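Local structure of surface presentation of antigens protein SpaO (Salmonella typhimurium, 4YX1) at residues 14-17 with 18-22; 41-45 with 46-50; 55-58 with 59-62. The protein takes part in the type III secretory pathway that Salmonella needs to enter mammalian cells, this chain being its C-terminal FliN-like (SPOA2) domain. All coordinates share one frame; numbering follows the deposited sequence.

The three contacts follow one another along the chain of this FliN-like domain, each a local contact where a strand ends: a helix cap in contact 1, hairpins in contacts 2 and 3. Contact 1 caps the helix that follows strand 12-16; its centre is about 22 Å from that of contact 2 and about 31 Å from that of contact 3. Contacts 2 and 3 are successive hairpins sharing strand 47-56, one at its start and one at its end, with centres about 21 Å apart. No two contacts touch; contacts 1 and 2 come within about 7 Å at their nearest atoms. What unites them is the second subunit, another copy of the protein, which reaches all three.

Contact 1. Residues 14-17 with 18-22; sequences KNVT and LAELE
Thr17 and Glu20 grip each other twice, each side chain accepting a hydrogen bond from the other's backbone N-H: a capping box at the point where strand 14-16 gives way to helix 18-22. Thr17 holds the N-cap position. Its OG1 sits between its own backbone N and carbonyl carbon (chi1 69°), which turns the hydroxyl oxygen into the first helical turn to accept from Glu20 N at 3.0 Å. In return Glu20 folds back along the cap, CG passing 3.2 Å from Thr17 OG1, and the extended chain beyond CG delivers OE1 to Thr17 N at 2.9 Å. That N-H points almost straight at the oxygen (167°) but arrives from above the carboxylate plane, 38° out of it. Glu20 OE1 also lies 3.4 Å from Val16 CA, while Thr17 CG2 packs beside the carboxylate. A water modelled at two mutually exclusive positions probably bridges Glu20 OE1 and Asn15 O. Thr17 O meanwhile accepts from Leu21 N at 3.0 Å, the first regular turn of the helix. Apart from these polar bonds, Val16 CG2 meets Leu21 CD1 at 3.9 Å, the two side chains crossing at about a right angle. Strand residues 14-16 pair antiparallel with a strand of the second subunit, and Val16 packs on Val5 there. The N-H groups of Thr17 and Glu20 are thus each taken up by the other's side chain, and the carboxylate of Glu20, close to the helix N-terminus, is probably favoured in its charged form by the helix dipole.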
loop_
_atom_site.group_PDB
_atom_site.type_symbol
_atom_site.label_atom_id
_atom_site.label_comp_id
_atom_site.label_asym_id
_atom_site.label_seq_id
_atom_site.Cartn_x
_atom_site.Cartn_y
_atom_site.Cartn_z
ATOM N N LYS A 14 2.582 3.355 9.120
ATOM C CA LYS A 14 3.235 3.936 10.272
ATOM C C LYS A 14 2.191 4.489 11.215
ATOM O O LYS A 14 1.168 5.009 10.772
ATOM C CB LYS A 14 4.192 5.046 9.832
ATOM C CG LYS A 14 5.065 5.617 10.933
ATOM C CD LYS A 14 6.267 4.729 11.207
ATOM C CE LYS A 14 7.153 5.331 12.280
ATOM N NZ LYS A 14 7.984 4.293 12.944
ATOM N N ASN A 15 2.448 4.377 12.511
ATOM C CA ASN A 15 1.673 5.105 13.501
ATOM C C ASN A 15 2.184 6.523 13.570
ATOM O O ASN A 15 3.360 6.744 13.853
ATOM C CB ASN A 15 1.776 4.439 14.871
ATOM C CG ASN A 15 1.227 3.037 14.869
ATOM O OD1 ASN A 15 0.072 2.819 14.544
ATOM N ND2 ASN A 15 2.054 2.079 15.233
ATOM N N VAL A 16 1.314 7.482 13.289
ATOM C CA VAL A 16 1.728 8.877 13.246
ATOM C C VAL A 16 0.836 9.737 14.134
ATOM O O VAL A 16 -0.291 9.367 14.447
ATOM C CB VAL A 16 1.721 9.429 11.798
ATOM C CG1 VAL A 16 2.643 8.611 10.913
ATOM C CG2 VAL A 16 0.305 9.477 11.230
ATOM N N THR A 17 1.346 10.883 14.557
ATOM C CA THR A 17 0.527 11.774 15.358
ATOM C C THR A 17 -0.386 12.593 14.451
ATOM O O THR A 17 -0.147 12.716 13.242
ATOM C CB THR A 17 1.375 12.734 16.189
ATOM O OG1 THR A 17 2.013 13.661 15.305
ATOM C CG2 THR A 17 2.435 11.971 16.963
ATOM N N LEU A 18 -1.415 13.188 15.040
ATOM C CA LEU A 18 -2.276 14.089 14.287
ATOM C C LEU A 18 -1.472 15.260 13.700
ATOM O O LEU A 18 -1.681 15.637 12.559
ATOM C CB LEU A 18 -3.417 14.603 15.167
ATOM C CG LEU A 18 -4.399 13.550 15.688
ATOM C CD1 LEU A 18 -5.448 14.222 16.541
ATOM C CD2 LEU A 18 -5.053 12.779 14.554
ATOM N N ALA A 19 -0.539 15.808 14.472
ATOM C CA ALA A 19 0.299 16.903 13.982
ATOM C C ALA A 19 1.132 16.475 12.773
ATOM O O ALA A 19 1.276 17.215 11.806
ATOM C CB ALA A 19 1.204 17.414 15.093
ATOM N N GLU A 20 1.683 15.273 12.823
ATOM C CA GLU A 20 2.452 14.765 11.690
ATOM C C GLU A 20 1.556 14.601 10.464
ATOM O O GLU A 20 1.948 14.943 9.345
ATOM C CB GLU A 20 3.123 13.441 12.054
ATOM C CG GLU A 20 4.301 13.609 13.013
ATOM C CD GLU A 20 4.806 12.305 13.609
ATOM O OE1 GLU A 20 4.068 11.298 13.593
ATOM O OE2 GLU A 20 5.952 12.298 14.108
ATOM N N LEU A 21 0.337 14.118 10.671
ATOM C CA LEU A 21 -0.578 13.938 9.555
ATOM C C LEU A 21 -0.974 15.285 8.954
ATOM O O LEU A 21 -1.033 15.426 7.731
ATOM C CB LEU A 21 -1.812 13.164 10.001
ATOM C CG LEU A 21 -2.505 12.394 8.885
ATOM C CD1 LEU A 21 -1.617 11.293 8.340
ATOM C CD2 LEU A 21 -3.775 11.803 9.411
ATOM N N GLU A 22 -1.210 16.277 9.818
ATOM C CA GLU A 22 -1.492 17.648 9.391
ATOM C C GLU A 22 -0.376 18.178 8.491
ATOM O O GLU A 22 -0.625 18.750 7.423
ATOM C CB GLU A 22 -1.656 18.562 10.611
ATOM C CG GLU A 22 -3.082 18.892 11.005
ATOM C CD GLU A 22 -3.648 20.074 10.216
ATOM O OE1 GLU A 22 -3.500 21.240 10.664
ATOM O OE2 GLU A 22 -4.240 19.831 9.139
HETATM O O HOH W 1 4.824 9.279 15.182
HETATM O O HOH W 2 5.588 8.766 13.378
#

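Contact 2. Residues 41-45 with 46-50; sequences EIMAN and GVLLG
Met43, a selenomethionine, lies obliquely over Leu48: its SE is 3.9 Å from Leu48 CD1, and the chain bends at chi2 and chi3 to bring CE within 3.3 Å of Gly46 O. CG of Leu48, anti to the backbone N (chi1 -177°), carries CD1 across to Glu41 CB at 3.6 Å, the two side chains crossing at about a right angle. On the other face Ala44 CB touches Leu49 CD1, again at 3.6 Å. A type I' turn at Asn45 and Gly46 closes the hairpin, with Ala44 and Val47 exchanging backbone hydrogen bonds. Further along, the register slips at a classic beta bulge. Leu49 and Gly50 both face Ile42, whose O accepts from Leu49 N (2.8 Å) and, weakly, from Gly50 N (3.5 Å), while Ile42 N donates to Gly50 O at 2.9 Å. The hairpin is the link between strands 40-44 and 47-56. Strand 4-10 pairs with its first arm, where Ile42 packs on Leu7 and Phe9; Glu41 OE1 makes a salt bridge to Arg13, and Ala44 and Leu49 rest on Leu21 of the second subunit.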
loop_
_atom_site.group_PDB
_atom_site.type_symbol
_atom_site.label_atom_id
_atom_site.label_comp_id
_atom_site.label_asym_id
_atom_site.label_seq_id
_atom_site.Cartn_x
_atom_site.Cartn_y
_atom_site.Cartn_z
ATOM N N GLU A 41 3.669 -4.819 2.154
ATOM C CA GLU A 41 2.985 -5.706 3.066
ATOM C C GLU A 41 1.631 -6.103 2.519
ATOM O O GLU A 41 0.889 -5.268 1.999
ATOM C CB GLU A 41 2.853 -5.032 4.418
ATOM C CG GLU A 41 4.200 -4.858 5.091
ATOM C CD GLU A 41 4.089 -4.191 6.431
ATOM O OE1 GLU A 41 3.636 -3.033 6.470
ATOM O OE2 GLU A 41 4.449 -4.817 7.449
ATOM N N ILE A 42 1.319 -7.382 2.617
ATOM C CA ILE A 42 0.038 -7.903 2.183
ATOM C C ILE A 42 -0.830 -8.092 3.411
ATOM O O ILE A 42 -0.486 -8.880 4.289
ATOM C CB ILE A 42 0.217 -9.220 1.420
ATOM C CG1 ILE A 42 1.194 -9.001 0.263
ATOM C CG2 ILE A 42 -1.122 -9.763 0.916
ATOM C CD1 ILE A 42 2.035 -10.176 -0.026
HETATM N N MSE A 43 -1.928 -7.340 3.469
HETATM C CA MSE A 43 -2.843 -7.314 4.605
HETATM C C MSE A 43 -4.161 -7.952 4.230
HETATM O O MSE A 43 -4.673 -7.740 3.138
HETATM C CB MSE A 43 -3.120 -5.878 5.060
HETATM C CG MSE A 43 -1.928 -4.961 5.100
HETATM SE SE MSE A 43 -0.748 -5.341 6.584
HETATM C CE MSE A 43 -1.880 -4.883 8.084
ATOM N N ALA A 44 -4.723 -8.723 5.151
ATOM C CA ALA A 44 -6.054 -9.293 4.978
ATOM C C ALA A 44 -6.859 -8.911 6.207
ATOM O O ALA A 44 -6.502 -9.293 7.315
ATOM C CB ALA A 44 -5.986 -10.806 4.805
ATOM N N ASN A 45 -7.922 -8.137 6.013
ATOM C CA ASN A 45 -8.727 -7.610 7.113
ATOM C C ASN A 45 -7.858 -6.969 8.183
ATOM O O ASN A 45 -8.074 -7.155 9.383
ATOM C CB ASN A 45 -9.609 -8.703 7.728
ATOM C CG ASN A 45 -10.730 -9.120 6.808
ATOM O OD1 ASN A 45 -10.959 -8.505 5.772
ATOM N ND2 ASN A 45 -11.437 -10.175 7.179
ATOM N N GLY A 46 -6.843 -6.234 7.742
ATOM C CA GLY A 46 -6.011 -5.485 8.663
ATOM C C GLY A 46 -4.935 -6.289 9.361
ATOM O O GLY A 46 -4.249 -5.765 10.245
ATOM N N VAL A 47 -4.773 -7.550 8.964
ATOM C CA VAL A 47 -3.772 -8.431 9.551
ATOM C C VAL A 47 -2.690 -8.764 8.529
ATOM O O VAL A 47 -2.996 -9.094 7.381
ATOM C CB VAL A 47 -4.422 -9.730 10.061
ATOM C CG1 VAL A 47 -3.374 -10.668 10.659
ATOM C CG2 VAL A 47 -5.519 -9.407 11.063
ATOM N N LEU A 48 -1.434 -8.675 8.951
ATOM C CA LEU A 48 -0.314 -8.959 8.062
ATOM C C LEU A 48 -0.280 -10.436 7.654
ATOM O O LEU A 48 -0.275 -11.323 8.508
ATOM C CB LEU A 48 1.006 -8.570 8.732
ATOM C CG LEU A 48 2.265 -8.759 7.884
ATOM C CD1 LEU A 48 2.225 -7.815 6.688
ATOM C CD2 LEU A 48 3.488 -8.495 8.733
ATOM N N LEU A 49 -0.253 -10.693 6.348
ATOM C CA LEU A 49 -0.170 -12.053 5.811
ATOM C C LEU A 49 1.186 -12.393 5.238
ATOM O O LEU A 49 1.555 -13.554 5.147
ATOM C CB LEU A 49 -1.183 -12.266 4.698
ATOM C CG LEU A 49 -2.654 -12.401 5.013
ATOM C CD1 LEU A 49 -3.322 -12.998 3.786
ATOM C CD2 LEU A 49 -2.850 -13.284 6.224
ATOM N N GLY A 50 1.905 -11.384 4.774
ATOM C CA GLY A 50 3.152 -11.646 4.098
ATOM C C GLY A 50 3.754 -10.352 3.633
ATOM O O GLY A 50 3.151 -9.287 3.770
#

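Contact 3. Residues 55-58 with 59-62; sequences VQMN and DTLG
Met57, a selenomethionine, starts toward residues 59-62. Its CB lies 3.2 Å from Thr60 O, CG continues past that oxygen toward Gly62 N, and Met57 SE settles 3.6 Å from Gly62 CA, against a residue with no side chain. The chain runs straight through chi2 and bends at chi3 (64°), which leads the terminal CE away beyond SE. Met57 N donates to Thr60 O at 2.8 Å, so backbone and side chain of one residue both meet this oxygen. Gln56 turns back on the chain instead: with CG anti to the backbone N (chi1 173°) and a kink at chi2, its amide doubles back, and Gln56 NE2 gives a hydrogen bond to Met57 O at 2.9 Å, that oxygen lying close to the amide plane. Gln56 OE1 meets Leu61 CD2 at 3.5 Å, and the two side chains cross at a slant. Farther from the turn, Val55 and Gly62 exchange backbone hydrogen bonds. Thr60 N is buried without a polar partner. Gly62 also pairs antiparallel with a strand of the second subunit, while Met57 packs on Ser31 and Thr60 on Leu32 of that chain. This is an antiparallel beta hairpin, Asn58 and Asp59 at its tip, joining strands 47-56 and 61-65 in the sheet of the FliN-like domain.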
loop_
_atom_site.group_PDB
_atom_site.type_symbol
_atom_site.label_atom_id
_atom_site.label_comp_id
_atom_site.label_asym_id
_atom_site.label_seq_id
_atom_site.Cartn_x
_atom_site.Cartn_y
_atom_site.Cartn_z
ATOM N N VAL A 55 8.181 -4.866 -7.906
ATOM C CA VAL A 55 8.911 -5.189 -9.136
ATOM C C VAL A 55 8.183 -4.571 -10.315
ATOM O O VAL A 55 6.956 -4.575 -10.354
ATOM C CB VAL A 55 9.016 -6.718 -9.343
ATOM C CG1 VAL A 55 9.577 -7.072 -10.724
ATOM C CG2 VAL A 55 9.847 -7.346 -8.235
ATOM N N GLN A 56 8.922 -4.016 -11.267
ATOM C CA GLN A 56 8.302 -3.607 -12.520
ATOM C C GLN A 56 8.306 -4.783 -13.470
ATOM O O GLN A 56 9.368 -5.262 -13.871
ATOM C CB GLN A 56 9.033 -2.427 -13.157
ATOM C CG GLN A 56 8.509 -2.103 -14.552
ATOM C CD GLN A 56 7.148 -1.460 -14.526
ATOM O OE1 GLN A 56 6.999 -0.311 -14.105
ATOM N NE2 GLN A 56 6.142 -2.198 -14.966
HETATM N N MSE A 57 7.117 -5.272 -13.796
HETATM C CA MSE A 57 6.955 -6.388 -14.717
HETATM C C MSE A 57 6.735 -5.824 -16.117
HETATM O O MSE A 57 6.847 -4.613 -16.326
HETATM C CB MSE A 57 5.790 -7.278 -14.276
HETATM C CG MSE A 57 5.899 -7.764 -12.833
HETATM SE SE MSE A 57 4.406 -8.886 -12.299
HETATM C CE MSE A 57 4.702 -10.377 -13.513
ATOM N N ASN A 58 6.431 -6.673 -17.090
ATOM C CA ASN A 58 6.318 -6.165 -18.460
ATOM C C ASN A 58 5.142 -5.224 -18.695
ATOM O O ASN A 58 5.262 -4.258 -19.453
ATOM C CB ASN A 58 6.249 -7.332 -19.445
ATOM C CG ASN A 58 7.595 -8.002 -19.626
ATOM O OD1 ASN A 58 8.627 -7.342 -19.581
ATOM N ND2 ASN A 58 7.592 -9.312 -19.830
ATOM N N ASP A 59 4.009 -5.487 -18.056
ATOM C CA ASP A 59 2.819 -4.698 -18.336
ATOM C C ASP A 59 2.242 -4.049 -17.090
ATOM O O ASP A 59 1.365 -3.193 -17.177
ATOM C CB ASP A 59 1.762 -5.574 -19.014
ATOM C CG ASP A 59 2.130 -5.925 -20.445
ATOM O OD1 ASP A 59 2.631 -5.040 -21.176
ATOM O OD2 ASP A 59 1.935 -7.095 -20.840
ATOM N N THR A 60 2.728 -4.460 -15.924
ATOM C CA THR A 60 2.207 -3.959 -14.656
ATOM C C THR A 60 3.303 -3.924 -13.607
ATOM O O THR A 60 4.417 -4.375 -13.845
ATOM C CB THR A 60 1.061 -4.843 -14.098
ATOM O OG1 THR A 60 1.577 -6.148 -13.797
ATOM C CG2 THR A 60 -0.118 -4.960 -15.074
ATOM N N LEU A 61 2.973 -3.415 -12.429
ATOM C CA LEU A 61 3.813 -3.654 -11.267
ATOM C C LEU A 61 3.482 -5.019 -10.703
ATOM O O LEU A 61 2.394 -5.548 -10.925
ATOM C CB LEU A 61 3.616 -2.589 -10.190
ATOM C CG LEU A 61 4.043 -1.176 -10.585
ATOM C CD1 LEU A 61 3.890 -0.263 -9.389
ATOM C CD2 LEU A 61 5.478 -1.152 -11.109
ATOM N N GLY A 62 4.425 -5.590 -9.970
ATOM C CA GLY A 62 4.176 -6.836 -9.293
ATOM C C GLY A 62 4.759 -6.800 -7.901
ATOM O O GLY A 62 5.516 -5.901 -7.554
#